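Putative oxygenase (Streptomyces coelicolor, PDB 2OG5) hydroxylates free L-asparagine at C3 with iron(II), 2-oxoglutarate and oxygen, supplying (2S,3S)-3-hydroxyasparagine for the calcium-dependent lipopeptide antibiotic. Local coordinates at residues W68-A71 against A72-W76; A130-L133 against L134-C138; L218-D221 against S222-D225; L280-L283 against Q284-D288; P318-D321 against G322-W326. All blocks are in the same frame, centred on the assembly; numbering follows the deposited sequence. Where two conformers were deposited one is given.

Overall arrangement
Three contacts lie within helices, contact 3 at a helix start and contact 5 in a loop. Contacts 1 and 2 lie on helices 66-76 and 128-140, which pack together on one flank of the jelly roll; contact 2 is entirely buried and mostly apolar, whereas contact 1 runs from a buried side to a hydrated one. On the opposite side of the chain's centre, contacts 3 and 4 touch: the N-terminal cap of helix 221-227 meets helix 274-290 through Glu-282. Contact 5, about 25 Å from contact 2 between centres, has no helix at all; there carboxylates hold a loop just ahead of strand 326-333, and the 2-oxoglutarate-binding Arg-325 follows at once.

Contact 1: residues W68-A71 against A72-W76; sequences WVEA and ARNAW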
loop_
_atom_site.group_PDB
_atom_site.type_symbol
_atom_site.label_atom_id
_atom_site.label_comp_id
_atom_site.label_asym_id
_atom_site.label_seq_id
_atom_site.Cartn_x
_atom_site.Cartn_y
_atom_site.Cartn_z
ATOM N N TRP A 68 12.362 17.925 0.260
ATOM C CA TRP A 68 12.632 16.784 -0.613
ATOM C C TRP A 68 11.327 16.332 -1.233
ATOM O O TRP A 68 11.286 16.008 -2.420
ATOM C CB TRP A 68 13.277 15.645 0.177
ATOM C CG TRP A 68 14.217 14.754 -0.593
ATOM C CD1 TRP A 68 15.571 14.888 -0.672
ATOM C CD2 TRP A 68 13.894 13.570 -1.347
ATOM N NE1 TRP A 68 16.107 13.882 -1.432
ATOM C CE2 TRP A 68 15.101 13.058 -1.856
ATOM C CE3 TRP A 68 12.702 12.896 -1.645
ATOM C CZ2 TRP A 68 15.155 11.919 -2.642
ATOM C CZ3 TRP A 68 12.763 11.759 -2.418
ATOM C CH2 TRP A 68 13.982 11.280 -2.903
ATOM N N VAL A 69 10.256 16.309 -0.444
ATOM C CA VAL A 69 8.944 15.975 -1.008
ATOM C C VAL A 69 8.572 16.998 -2.081
ATOM O O VAL A 69 8.037 16.623 -3.114
ATOM C CB VAL A 69 7.832 15.857 0.072
ATOM C CG1 VAL A 69 6.499 15.486 -0.562
ATOM C CG2 VAL A 69 8.196 14.794 1.100
ATOM N N GLU A 70 8.870 18.277 -1.851
ATOM C CA GLU A 70 8.644 19.314 -2.869
ATOM C C GLU A 70 9.444 19.048 -4.148
ATOM O O GLU A 70 8.910 19.173 -5.249
ATOM C CB GLU A 70 8.989 20.693 -2.302
ATOM C CG GLU A 70 8.706 21.868 -3.245
ATOM C CD GLU A 70 9.045 23.226 -2.634
ATOM O OE1 GLU A 70 9.483 23.274 -1.459
ATOM O OE2 GLU A 70 8.914 24.252 -3.342
ATOM N N ALA A 71 10.717 18.670 -4.011
ATOM C CA ALA A 71 11.519 18.301 -5.187
ATOM C C ALA A 71 10.896 17.107 -5.916
ATOM O O ALA A 71 10.873 17.057 -7.149
ATOM C CB ALA A 71 12.953 17.994 -4.796
ATOM N N ALA A 72 10.371 16.147 -5.152
ATOM C CA ALA A 72 9.723 14.974 -5.738
ATOM C C ALA A 72 8.463 15.382 -6.503
ATOM O O ALA A 72 8.194 14.879 -7.593
ATOM C CB ALA A 72 9.398 13.946 -4.645
ATOM N N ARG A 73 7.679 16.286 -5.926
ATOM C CA ARG A 73 6.476 16.794 -6.598
ATOM C C ARG A 73 6.830 17.450 -7.931
ATOM O O ARG A 73 6.211 17.177 -8.953
ATOM C CB ARG A 73 5.763 17.797 -5.690
ATOM C CG ARG A 73 4.423 18.293 -6.208
ATOM C CD ARG A 73 3.744 19.215 -5.201
ATOM N NE ARG A 73 3.429 18.435 -4.009
ATOM C CZ ARG A 73 4.000 18.545 -2.819
ATOM N NH1 ARG A 73 4.938 19.463 -2.559
ATOM N NH2 ARG A 73 3.604 17.709 -1.866
ATOM N N ASN A 74 7.836 18.312 -7.909
ATOM C CA ASN A 74 8.286 18.966 -9.133
ATOM C C ASN A 74 8.829 17.969 -10.153
ATOM O O ASN A 74 8.563 18.088 -11.351
ATOM C CB ASN A 74 9.326 20.036 -8.800
ATOM C CG ASN A 74 8.707 21.252 -8.109
ATOM O OD1 ASN A 74 9.304 21.826 -7.187
ATOM N ND2 ASN A 74 7.519 21.649 -8.552
ATOM N N ALA A 75 9.576 16.977 -9.686
ATOM C CA ALA A 75 10.162 15.972 -10.578
ATOM C C ALA A 75 9.087 15.072 -11.191
ATOM O O ALA A 75 9.215 14.642 -12.334
ATOM C CB ALA A 75 11.212 15.141 -9.837
ATOM N N TRP A 76 8.019 14.794 -10.446
ATOM C CA TRP A 76 6.912 14.021 -11.004
ATOM C C TRP A 76 6.427 14.634 -12.324
ATOM O O TRP A 76 6.128 13.937 -13.284
ATOM C CB TRP A 76 5.748 13.942 -10.011
ATOM C CG TRP A 76 4.516 13.431 -10.651
ATOM C CD1 TRP A 76 3.436 14.159 -11.044
ATOM C CD2 TRP A 76 4.254 12.079 -11.039
ATOM N NE1 TRP A 76 2.507 13.345 -11.632
ATOM C CE2 TRP A 76 2.982 12.058 -11.643
ATOM C CE3 TRP A 76 4.967 10.881 -10.931
ATOM C CZ2 TRP A 76 2.404 10.877 -12.129
ATOM C CZ3 TRP A 76 4.392 9.717 -11.406
ATOM C CH2 TRP A 76 3.129 9.724 -12.000
HETATM O O HOH W 1 7.906 24.211 -5.766
#
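CG of Glu-70 stands anti to the backbone N (chi1 -176°) on an extended chain, while CG of Asn-74 one turn later is anti to its own carbonyl carbon (chi1 -71°); the two side chains therefore run side by side in the same direction. They do not bond directly. A water joins them, giving one hydrogen to Glu-70 OE2 at 2.6 Å and the other to Asn-74 OD1 at 3.1 Å, with the carboxylate and amide planes 54° apart. Asn-74 OD1 also lies 3.3 Å from Glu-70 O, acceptor beside acceptor, and the backbone N of Asn-74 donates to that carbonyl, at 3.0 Å.

Round the helix, Arg-73 bends at its third torsion and turns its guanidinium back over the preceding turn. NH2 comes within 3.9 Å of Val-69 CG1, NH1 within 3.7 Å of Glu-70 CA, and Val-69 O lies over one face of the group, offset toward its rim. These are packing contacts: the charge is met elsewhere, NH2 making a salt bridge to Asp-142 and a hydrogen bond to the hydroxyl of Tyr-348. Ala-72 CB, on the buried side after Trp-68, lies 3.4 Å from Val-69 O. Trp-68 itself lies on Leu-134 of helix 128-140, and Leu-55 of helix 42-58 packs against Ala-71 and Ala-72. Successive i to i+4 backbone bonds, such as Arg-73 N to Val-69 O, complete an amphipathic alpha-helix, polar on its solvent side and lined with alanine where neighbouring helices approach.

Contact 2: residues A130-L133 against L134-C138; sequences AAVL and LMTAC
Leu-133, Leu-134 and Met-135 sit in the middle of a fully buried turn of alpha-helix 128-140, part of the helical layer against the jelly-roll sheet. The root of Leu-134 lies against the preceding turn: its CG is anti to its own carbonyl carbon (chi1 -67°), which brings CG to 3.4 Å from Ala-130 O, the same oxygen that accepts the amide hydrogen of Leu-134. Met-135 goes further one residue on. Its chain, bent at the third torsion, curls round Ala-131 O, so that CG and CE lie 3.2 and 3.3 Å from that oxygen, and CE rests 4.3 Å from Ala-131 CB. Beyond it, Ile-51 and Leu-55 of helix 42-58 and Ala-75 of helix 66-76 pack on the Met-135 side chain. Leu-133 leads away from the following turn and packs on Gln-328 and Thr-330 of strand 326-333, its side chain about 6 Å from that of the asparagine-binding Arg-329; it joins the next turn through its carbonyl, which accepts from Ala-137 N. Thr-136 is buried with its hydroxyl bonded: Thr-136 N at 3.1 Å and Thr-136 OG1 at 2.9 Å both donate to Val-132 O, from opposite faces of the carbonyl plane.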
loop_
_atom_site.group_PDB
_atom_site.type_symbol
_atom_site.label_atom_id
_atom_site.label_comp_id
_atom_site.label_asym_id
_atom_site.label_seq_id
_atom_site.Cartn_x
_atom_site.Cartn_y
_atom_site.Cartn_z
ATOM N N ALA A 130 13.197 5.659 -2.949
ATOM C CA ALA A 130 12.478 6.790 -2.356
ATOM C C ALA A 130 12.031 7.782 -3.424
ATOM O O ALA A 130 10.932 8.333 -3.350
ATOM C CB ALA A 130 13.332 7.493 -1.306
ATOM N N ALA A 131 12.886 8.028 -4.411
ATOM C CA ALA A 131 12.574 8.960 -5.489
ATOM C C ALA A 131 11.353 8.486 -6.263
ATOM O O ALA A 131 10.395 9.225 -6.455
ATOM C CB ALA A 131 13.788 9.132 -6.433
ATOM N N VAL A 132 11.376 7.240 -6.711
ATOM C CA VAL A 132 10.243 6.689 -7.450
ATOM C C VAL A 132 8.933 6.756 -6.639
ATOM O O VAL A 132 7.894 7.202 -7.140
ATOM C CB VAL A 132 10.528 5.242 -7.882
ATOM C CG1 VAL A 132 9.274 4.574 -8.422
ATOM C CG2 VAL A 132 11.657 5.221 -8.915
ATOM N N LEU A 133 8.980 6.308 -5.389
ATOM C CA LEU A 133 7.774 6.269 -4.576
ATOM C C LEU A 133 7.233 7.657 -4.272
ATOM O O LEU A 133 6.026 7.873 -4.358
ATOM C CB LEU A 133 8.020 5.504 -3.275
ATOM C CG LEU A 133 8.041 3.982 -3.429
ATOM C CD1 LEU A 133 8.708 3.351 -2.205
ATOM C CD2 LEU A 133 6.629 3.402 -3.624
ATOM N N LEU A 134 8.095 8.598 -3.891
ATOM C CA LEU A 134 7.580 9.896 -3.466
ATOM C C LEU A 134 7.123 10.729 -4.671
ATOM O O LEU A 134 6.161 11.502 -4.573
ATOM C CB LEU A 134 8.579 10.637 -2.567
ATOM C CG LEU A 134 8.816 9.968 -1.198
ATOM C CD1 LEU A 134 9.729 10.804 -0.299
ATOM C CD2 LEU A 134 7.513 9.675 -0.469
ATOM N N MET A 135 7.772 10.566 -5.823
ATOM C CA MET A 135 7.283 11.222 -7.051
ATOM C C MET A 135 5.881 10.716 -7.380
ATOM O O MET A 135 4.961 11.509 -7.595
ATOM C CB MET A 135 8.226 10.990 -8.238
ATOM C CG MET A 135 9.516 11.774 -8.153
ATOM S SD MET A 135 10.548 11.673 -9.641
ATOM C CE MET A 135 11.054 9.948 -9.610
ATOM N N THR A 136 5.691 9.402 -7.372
ATOM C CA THR A 136 4.386 8.832 -7.709
ATOM C C THR A 136 3.321 9.248 -6.695
ATOM O O THR A 136 2.185 9.542 -7.068
ATOM C CB THR A 136 4.430 7.304 -7.812
ATOM O OG1 THR A 136 5.494 6.926 -8.699
ATOM C CG2 THR A 136 3.105 6.754 -8.337
ATOM N N ALA A 137 3.679 9.284 -5.415
ATOM C CA ALA A 137 2.740 9.720 -4.385
ATOM C C ALA A 137 2.251 11.135 -4.650
ATOM O O ALA A 137 1.067 11.435 -4.502
ATOM C CB ALA A 137 3.391 9.643 -2.999
ATOM N N CYS A 138 3.172 12.010 -5.050
ATOM C CA CYS A 138 2.810 13.390 -5.359
ATOM C C CYS A 138 1.970 13.530 -6.632
ATOM O O CYS A 138 1.272 14.536 -6.810
ATOM C CB CYS A 138 4.067 14.261 -5.456
ATOM S SG CYS A 138 4.881 14.562 -3.898
#

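Contact 3: residues L218-D221 against S222-D225; sequences LLSD and STVD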
loop_
_atom_site.group_PDB
_atom_site.type_symbol
_atom_site.label_atom_id
_atom_site.label_comp_id
_atom_site.label_asym_id
_atom_site.label_seq_id
_atom_site.Cartn_x
_atom_site.Cartn_y
_atom_site.Cartn_z
ATOM N N LEU A 218 -21.494 -11.486 -5.911
ATOM C CA LEU A 218 -21.508 -12.918 -5.582
ATOM C C LEU A 218 -21.995 -13.220 -4.158
ATOM O O LEU A 218 -22.306 -14.374 -3.836
ATOM C CB LEU A 218 -20.104 -13.499 -5.750
ATOM C CG LEU A 218 -19.370 -13.192 -7.058
ATOM C CD1 LEU A 218 -17.961 -13.767 -7.023
ATOM C CD2 LEU A 218 -20.153 -13.726 -8.253
ATOM N N LEU A 219 -22.052 -12.207 -3.303
ATOM C CA LEU A 219 -22.422 -12.400 -1.902
ATOM C C LEU A 219 -23.920 -12.617 -1.736
ATOM O O LEU A 219 -24.715 -12.061 -2.495
ATOM C CB LEU A 219 -22.003 -11.188 -1.075
ATOM C CG LEU A 219 -20.509 -10.883 -1.048
ATOM C CD1 LEU A 219 -20.273 -9.596 -0.287
ATOM C CD2 LEU A 219 -19.749 -12.043 -0.425
ATOM N N SER A 220 -24.295 -13.397 -0.726
ATOM C CA SER A 220 -25.703 -13.644 -0.433
ATOM C C SER A 220 -26.355 -12.397 0.156
ATOM O O SER A 220 -25.688 -11.553 0.766
ATOM C CB SER A 220 -25.861 -14.836 0.520
ATOM O OG SER A 220 -25.354 -14.562 1.814
ATOM N N ASP A 221 -27.666 -12.279 -0.034
ATOM C CA ASP A 221 -28.405 -11.118 0.450
ATOM C C ASP A 221 -28.216 -10.889 1.948
ATOM O O ASP A 221 -28.070 -9.748 2.386
ATOM C CB ASP A 221 -29.901 -11.259 0.138
ATOM C CG ASP A 221 -30.227 -11.035 -1.337
ATOM O OD1 ASP A 221 -29.368 -10.524 -2.085
ATOM O OD2 ASP A 221 -31.361 -11.367 -1.745
ATOM N N SER A 222 -28.228 -11.969 2.724
ATOM C CA SER A 222 -28.066 -11.880 4.176
ATOM C C SER A 222 -26.682 -11.339 4.539
ATOM O O SER A 222 -26.553 -10.540 5.466
ATOM C CB SER A 222 -28.316 -13.242 4.850
ATOM O OG SER A 222 -27.496 -14.274 4.319
ATOM N N THR A 223 -25.661 -11.778 3.804
ATOM C CA THR A 223 -24.304 -11.281 4.002
ATOM C C THR A 223 -24.213 -9.807 3.626
ATOM O O THR A 223 -23.684 -9.014 4.397
ATOM C CB THR A 223 -23.275 -12.133 3.236
ATOM O OG1 THR A 223 -23.131 -13.388 3.914
ATOM C CG2 THR A 223 -21.911 -11.442 3.166
ATOM N N VAL A 224 -24.754 -9.434 2.470
ATOM C CA VAL A 224 -24.727 -8.026 2.051
ATOM C C VAL A 224 -25.441 -7.149 3.082
ATOM O O VAL A 224 -24.903 -6.138 3.523
ATOM C CB VAL A 224 -25.326 -7.822 0.637
ATOM C CG1 VAL A 224 -25.432 -6.332 0.295
ATOM C CG2 VAL A 224 -24.474 -8.554 -0.398
ATOM N N ASP A 225 -26.642 -7.547 3.493
ATOM C CA ASP A 225 -27.360 -6.817 4.541
ATOM C C ASP A 225 -26.537 -6.681 5.828
ATOM O O ASP A 225 -26.492 -5.605 6.430
ATOM C CB ASP A 225 -28.698 -7.500 4.860
ATOM C CG ASP A 225 -29.760 -7.269 3.784
ATOM O OD1 ASP A 225 -29.565 -6.417 2.889
ATOM O OD2 ASP A 225 -30.804 -7.952 3.853
#
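Leu-219 and Val-224 close the tight, apolar side of this helix start: Val-224 CG2 lies 3.7 Å from Leu-219 CB and 3.4 Å from Ser-220 O. Leu-219 CD2 adds a longer touch, 4.2 Å from Thr-223 CG2, while its other neighbours are Glu-282 and His-286 of helix 274-290. Beside this apolar pair runs a nearly straight backbone bond, Val-224 N to Ser-220 O, 170° at the hydrogen. With Ser-220 as N-cap of helix 221-227, the leucine before it and the valine four residues after it form a hydrophobic staple. The cap itself is modest: Ser-220 OG, swung between its backbone N and carbonyl carbon (chi1 68°), receives only a weak bond from Thr-223 N at 3.4 Å. Its stronger partner is Glu-282, whose OE1 probably bonds the hydroxyls of both Ser-220 and Thr-223, linking the cap to helix 274-290. Toward solvent only the side chains are loose. Ser-222 OG lies 3.3 Å from Ser-220 OG, at best a weak bond. Between Asp-221 and Asp-225 the backbone stays firm, Asp-225 N to Asp-221 O at 2.8 Å, but their carboxylates stand apart, with 6.5 Å between Asp-221 OD1 and Asp-225 OD1, where the helix N-terminus would probably ease their like charges.

Contact 4: residues L280-L283 against Q284-D288; sequences LREL and QAHFD
Glu-282 O is gripped twice by one residue. His-286 N donates to it at 3.1 Å in the usual helical bond, and the ring nitrogen His-286 ND1 adds a second bond at 2.9 Å, the two arriving from opposite faces of the carbonyl plane. ND1 comes from well above that plane, 41° out of it, whereas the oxygen lies close to the plane of the imidazole, at its edge. Held this way the ring has its ND1 hydrogen spoken for and its rotation restrained. The Glu-282 side chain runs alongside, pointing the same way: CG lies 3.5 Å from His-286 CE1, and OE2 3.4 Å from that same carbon, carboxylate and ring planes 47° apart. Its carboxylate has its stronger polar partners, led by Thr-223, at the start of helix 221-227.

The buried side is apolar. With chi1 -174° setting CG anti to the backbone N, Leu-283 lays its CG over the face of the Phe-287 ring in a CH-pi contact, 4.0 Å from the ring centroid; CD1 rests 3.7 Å from CZ of Phe-287 and CD2 3.8 Å from its CE2. Val-215 of helix 212-215 touches both residues, and the Phe-287 side chain is about 8 Å from that of the metal ligand His-179. With Arg-281, Ala-285 and Asp-288 exposed and Leu-283 and Phe-287 buried, 274-290 is an amphipathic alpha-helix flanking the metal-bearing side of the jelly roll.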
loop_
_atom_site.group_PDB
_atom_site.type_symbol
_atom_site.label_atom_id
_atom_site.label_comp_id
_atom_site.label_asym_id
_atom_site.label_seq_id
_atom_site.Cartn_x
_atom_site.Cartn_y
_atom_site.Cartn_z
ATOM N N LEU A 280 -18.536 -12.088 7.632
ATOM C CA LEU A 280 -17.074 -12.045 7.497
ATOM C C LEU A 280 -16.502 -13.341 6.931
ATOM O O LEU A 280 -15.551 -13.310 6.145
ATOM C CB LEU A 280 -16.403 -11.749 8.838
ATOM C CG LEU A 280 -16.597 -10.338 9.389
ATOM C CD1 LEU A 280 -15.950 -10.226 10.760
ATOM C CD2 LEU A 280 -16.056 -9.263 8.444
ATOM N N ARG A 281 -17.066 -14.480 7.339
ATOM C CA ARG A 281 -16.627 -15.759 6.805
ATOM C C ARG A 281 -16.918 -15.845 5.305
ATOM O O ARG A 281 -16.062 -16.271 4.536
ATOM C CB ARG A 281 -17.274 -16.920 7.560
ATOM C CG ARG A 281 -16.696 -17.113 8.955
ATOM C CD ARG A 281 -17.124 -18.431 9.575
ATOM N NE ARG A 281 -18.550 -18.476 9.865
ATOM C CZ ARG A 281 -19.116 -18.110 11.018
ATOM N NH1 ARG A 281 -18.390 -17.649 12.035
ATOM N NH2 ARG A 281 -20.432 -18.204 11.150
ATOM N N GLU A 282 -18.105 -15.410 4.881
ATOM C CA GLU A 282 -18.437 -15.453 3.455
ATOM C C GLU A 282 -17.590 -14.462 2.658
ATOM O O GLU A 282 -17.161 -14.759 1.537
ATOM C CB GLU A 282 -19.930 -15.190 3.202
ATOM C CG GLU A 282 -20.333 -15.538 1.762
ATOM C CD GLU A 282 -21.770 -15.210 1.412
ATOM O OE1 GLU A 282 -22.620 -15.130 2.325
ATOM O OE2 GLU A 282 -22.049 -15.040 0.202
ATOM N N LEU A 283 -17.361 -13.283 3.226
ATOM C CA LEU A 283 -16.533 -12.275 2.575
ATOM C C LEU A 283 -15.113 -12.795 2.362
ATOM O O LEU A 283 -14.576 -12.697 1.258
ATOM C CB LEU A 283 -16.523 -10.999 3.408
ATOM C CG LEU A 283 -15.812 -9.786 2.812
ATOM C CD1 LEU A 283 -16.500 -9.331 1.538
ATOM C CD2 LEU A 283 -15.756 -8.652 3.833
ATOM N N GLN A 284 -14.523 -13.371 3.407
ATOM C CA GLN A 284 -13.196 -13.988 3.307
ATOM C C GLN A 284 -13.144 -15.046 2.207
ATOM O O GLN A 284 -12.193 -15.083 1.418
ATOM C CB GLN A 284 -12.772 -14.590 4.656
ATOM C CG GLN A 284 -11.548 -15.557 4.627
ATOM C CD GLN A 284 -10.252 -14.941 4.124
ATOM O OE1 GLN A 284 -10.064 -13.730 4.173
ATOM N NE2 GLN A 284 -9.338 -15.789 3.640
ATOM N N ALA A 285 -14.156 -15.911 2.158
ATOM C CA ALA A 285 -14.217 -16.953 1.135
ATOM C C ALA A 285 -14.176 -16.386 -0.278
ATOM O O ALA A 285 -13.453 -16.902 -1.127
ATOM C CB ALA A 285 -15.470 -17.810 1.320
ATOM N N HIS A 286 -14.948 -15.330 -0.528
ATOM C CA HIS A 286 -15.009 -14.726 -1.862
ATOM C C HIS A 286 -13.760 -13.900 -2.198
ATOM O O HIS A 286 -13.342 -13.863 -3.360
ATOM C CB HIS A 286 -16.280 -13.887 -2.029
ATOM C CG HIS A 286 -17.520 -14.711 -2.192
ATOM N ND1 HIS A 286 -18.297 -15.105 -1.125
ATOM C CD2 HIS A 286 -18.102 -15.237 -3.297
ATOM C CE1 HIS A 286 -19.308 -15.836 -1.565
ATOM N NE2 HIS A 286 -19.210 -15.938 -2.877
ATOM N N PHE A 287 -13.163 -13.262 -1.196
ATOM C CA PHE A 287 -11.856 -12.611 -1.379
ATOM C C PHE A 287 -10.840 -13.655 -1.820
ATOM O O PHE A 287 -10.068 -13.446 -2.762
ATOM C CB PHE A 287 -11.309 -11.985 -0.084
ATOM C CG PHE A 287 -11.937 -10.675 0.329
ATOM C CD1 PHE A 287 -12.503 -9.796 -0.585
ATOM C CD2 PHE A 287 -11.877 -10.297 1.661
ATOM C CE1 PHE A 287 -13.038 -8.569 -0.153
ATOM C CE2 PHE A 287 -12.403 -9.079 2.086
ATOM C CZ PHE A 287 -12.989 -8.232 1.181
ATOM N N ASP A 288 -10.842 -14.798 -1.141
ATOM C CA ASP A 288 -9.901 -15.835 -1.479
ATOM C C ASP A 288 -10.106 -16.313 -2.918
ATOM O O ASP A 288 -9.133 -16.557 -3.622
ATOM C CB ASP A 288 -10.031 -17.009 -0.516
ATOM C CG ASP A 288 -8.945 -18.026 -0.711
ATOM O OD1 ASP A 288 -7.801 -17.731 -0.314
ATOM O OD2 ASP A 288 -9.242 -19.104 -1.263
#

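Contact 5: residues P318-D321 against G322-W326; sequences PRYD and GTDRW
The chain doubles back through two positive-phi residues, Tyr-320 in the left-handed helical region (phi 54°) and Gly-322 at phi 92°, so that the amides of Arg-319 and Tyr-320 face the side chain of Asp-324. That carboxylate accepts both: OD1 takes Arg-319 N at 2.9 Å in a nearly straight bond, and OD2 takes Tyr-320 N at 2.7 Å, each oxygen using its syn lone pair. One buried acid thus clamps two consecutive amides and holds the chain reversal.

A second acid works on the outer side. CG of Asp-321 sits between its backbone N and carbonyl carbon (chi1 64°), which carries OD1 over to Thr-323. There it accepts Thr-323 N at 3.0 Å, from above the carboxylate plane, and the hydroxyl Thr-323 OG1 at 2.6 Å on the syn side. With its proton given to the aspartate, OG1 in turn accepts from Arg-319 NH1 at 3.2 Å, lying at the edge of the guanidinium near its plane; the two side chains cross at about a right angle. Thr-323 OG1 thus links Arg-319 to Asp-321. Tyr-320 has Pro-318 CB over one face of its ring, and its hydroxyl bonds Glu-165. The Asp-321 to Thr-323 pairing is an Asx turn, set in the loop that leads from strand 309-313 to strand 326-333 and delivers Arg-325 to the 2-oxoglutarate site.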
loop_
_atom_site.group_PDB
_atom_site.type_symbol
_atom_site.label_atom_id
_atom_site.label_comp_id
_atom_site.label_asym_id
_atom_site.label_seq_id
_atom_site.Cartn_x
_atom_site.Cartn_y
_atom_site.Cartn_z
ATOM N N PRO A 318 11.794 -17.375 4.876
ATOM C CA PRO A 318 12.963 -16.541 4.608
ATOM C C PRO A 318 14.290 -17.276 4.736
ATOM O O PRO A 318 14.411 -18.219 5.523
ATOM C CB PRO A 318 12.870 -15.445 5.679
ATOM C CG PRO A 318 11.450 -15.415 6.064
ATOM C CD PRO A 318 11.001 -16.842 5.998
ATOM N N ARG A 319 15.271 -16.836 3.962
ATOM C CA ARG A 319 16.630 -17.355 4.055
ATOM C C ARG A 319 17.425 -16.668 5.162
ATOM O O ARG A 319 18.318 -17.280 5.764
ATOM C CB ARG A 319 17.358 -17.158 2.726
ATOM C CG ARG A 319 16.799 -17.982 1.575
ATOM C CD ARG A 319 17.425 -17.553 0.286
ATOM N NE ARG A 319 17.051 -18.415 -0.830
ATOM C CZ ARG A 319 17.445 -18.218 -2.085
ATOM N NH1 ARG A 319 18.204 -17.173 -2.412
ATOM N NH2 ARG A 319 17.049 -19.060 -3.032
ATOM N N TYR A 320 17.132 -15.389 5.389
ATOM C CA TYR A 320 17.888 -14.538 6.323
ATOM C C TYR A 320 19.393 -14.527 6.018
ATOM O O TYR A 320 20.231 -14.617 6.923
ATOM C CB TYR A 320 17.611 -14.929 7.784
ATOM C CG TYR A 320 16.155 -14.814 8.208
ATOM C CD1 TYR A 320 15.425 -13.643 7.986
ATOM C CD2 TYR A 320 15.513 -15.868 8.849
ATOM C CE1 TYR A 320 14.106 -13.536 8.388
ATOM C CE2 TYR A 320 14.191 -15.766 9.263
ATOM C CZ TYR A 320 13.490 -14.592 9.027
ATOM O OH TYR A 320 12.179 -14.503 9.433
ATOM N N ASP A 321 19.728 -14.414 4.736
ATOM C CA ASP A 321 21.113 -14.364 4.278
ATOM C C ASP A 321 21.396 -13.107 3.445
ATOM O O ASP A 321 22.419 -13.032 2.761
ATOM C CB ASP A 321 21.443 -15.617 3.469
ATOM C CG ASP A 321 20.637 -15.725 2.182
ATOM O OD1 ASP A 321 19.748 -14.870 1.949
ATOM O OD2 ASP A 321 20.905 -16.664 1.408
ATOM N N GLY A 322 20.463 -12.155 3.474
ATOM C CA GLY A 322 20.599 -10.890 2.750
ATOM C C GLY A 322 20.003 -10.901 1.351
ATOM O O GLY A 322 20.084 -9.898 0.644
ATOM N N THR A 323 19.406 -12.027 0.950
ATOM C CA THR A 323 18.875 -12.189 -0.411
ATOM C C THR A 323 17.341 -12.221 -0.455
ATOM O O THR A 323 16.750 -12.400 -1.513
ATOM C CB THR A 323 19.431 -13.464 -1.107
ATOM O OG1 THR A 323 18.883 -14.643 -0.509
ATOM C CG2 THR A 323 20.973 -13.518 -1.016
ATOM N N ASP A 324 16.697 -12.051 0.693
ATOM C CA ASP A 324 15.239 -12.128 0.770
ATOM C C ASP A 324 14.496 -10.971 0.101
ATOM O O ASP A 324 15.065 -9.925 -0.207
ATOM C CB ASP A 324 14.776 -12.224 2.232
ATOM C CG ASP A 324 15.080 -13.573 2.857
ATOM O OD1 ASP A 324 14.586 -14.598 2.328
ATOM O OD2 ASP A 324 15.769 -13.596 3.892
ATOM N N ARG A 325 13.206 -11.231 -0.116
ATOM C CA ARG A 325 12.214 -10.267 -0.595
ATOM C C ARG A 325 12.390 -8.899 0.053
ATOM O O ARG A 325 12.473 -8.812 1.266
ATOM C CB ARG A 325 10.829 -10.824 -0.235
ATOM C CG ARG A 325 9.617 -10.102 -0.795
ATOM C CD ARG A 325 8.355 -10.859 -0.356
ATOM N NE ARG A 325 7.111 -10.442 -1.007
ATOM C CZ ARG A 325 6.189 -9.653 -0.462
ATOM N NH1 ARG A 325 6.355 -9.126 0.747
ATOM N NH2 ARG A 325 5.097 -9.369 -1.140
ATOM N N TRP A 326 12.402 -7.842 -0.755
ATOM C CA TRP A 326 12.542 -6.471 -0.260
ATOM C C TRP A 326 11.618 -5.576 -1.073
ATOM O O TRP A 326 11.865 -5.361 -2.269
ATOM C CB TRP A 326 13.988 -5.990 -0.410
ATOM C CG TRP A 326 14.314 -4.670 0.243
ATOM C CD1 TRP A 326 13.449 -3.815 0.887
ATOM C CD2 TRP A 326 15.599 -4.034 0.288
ATOM N NE1 TRP A 326 14.123 -2.719 1.340
ATOM C CE2 TRP A 326 15.440 -2.819 0.985
ATOM C CE3 TRP A 326 16.875 -4.384 -0.175
ATOM C CZ2 TRP A 326 16.501 -1.952 1.227
ATOM C CZ3 TRP A 326 17.936 -3.507 0.065
ATOM C CH2 TRP A 326 17.734 -2.308 0.759
#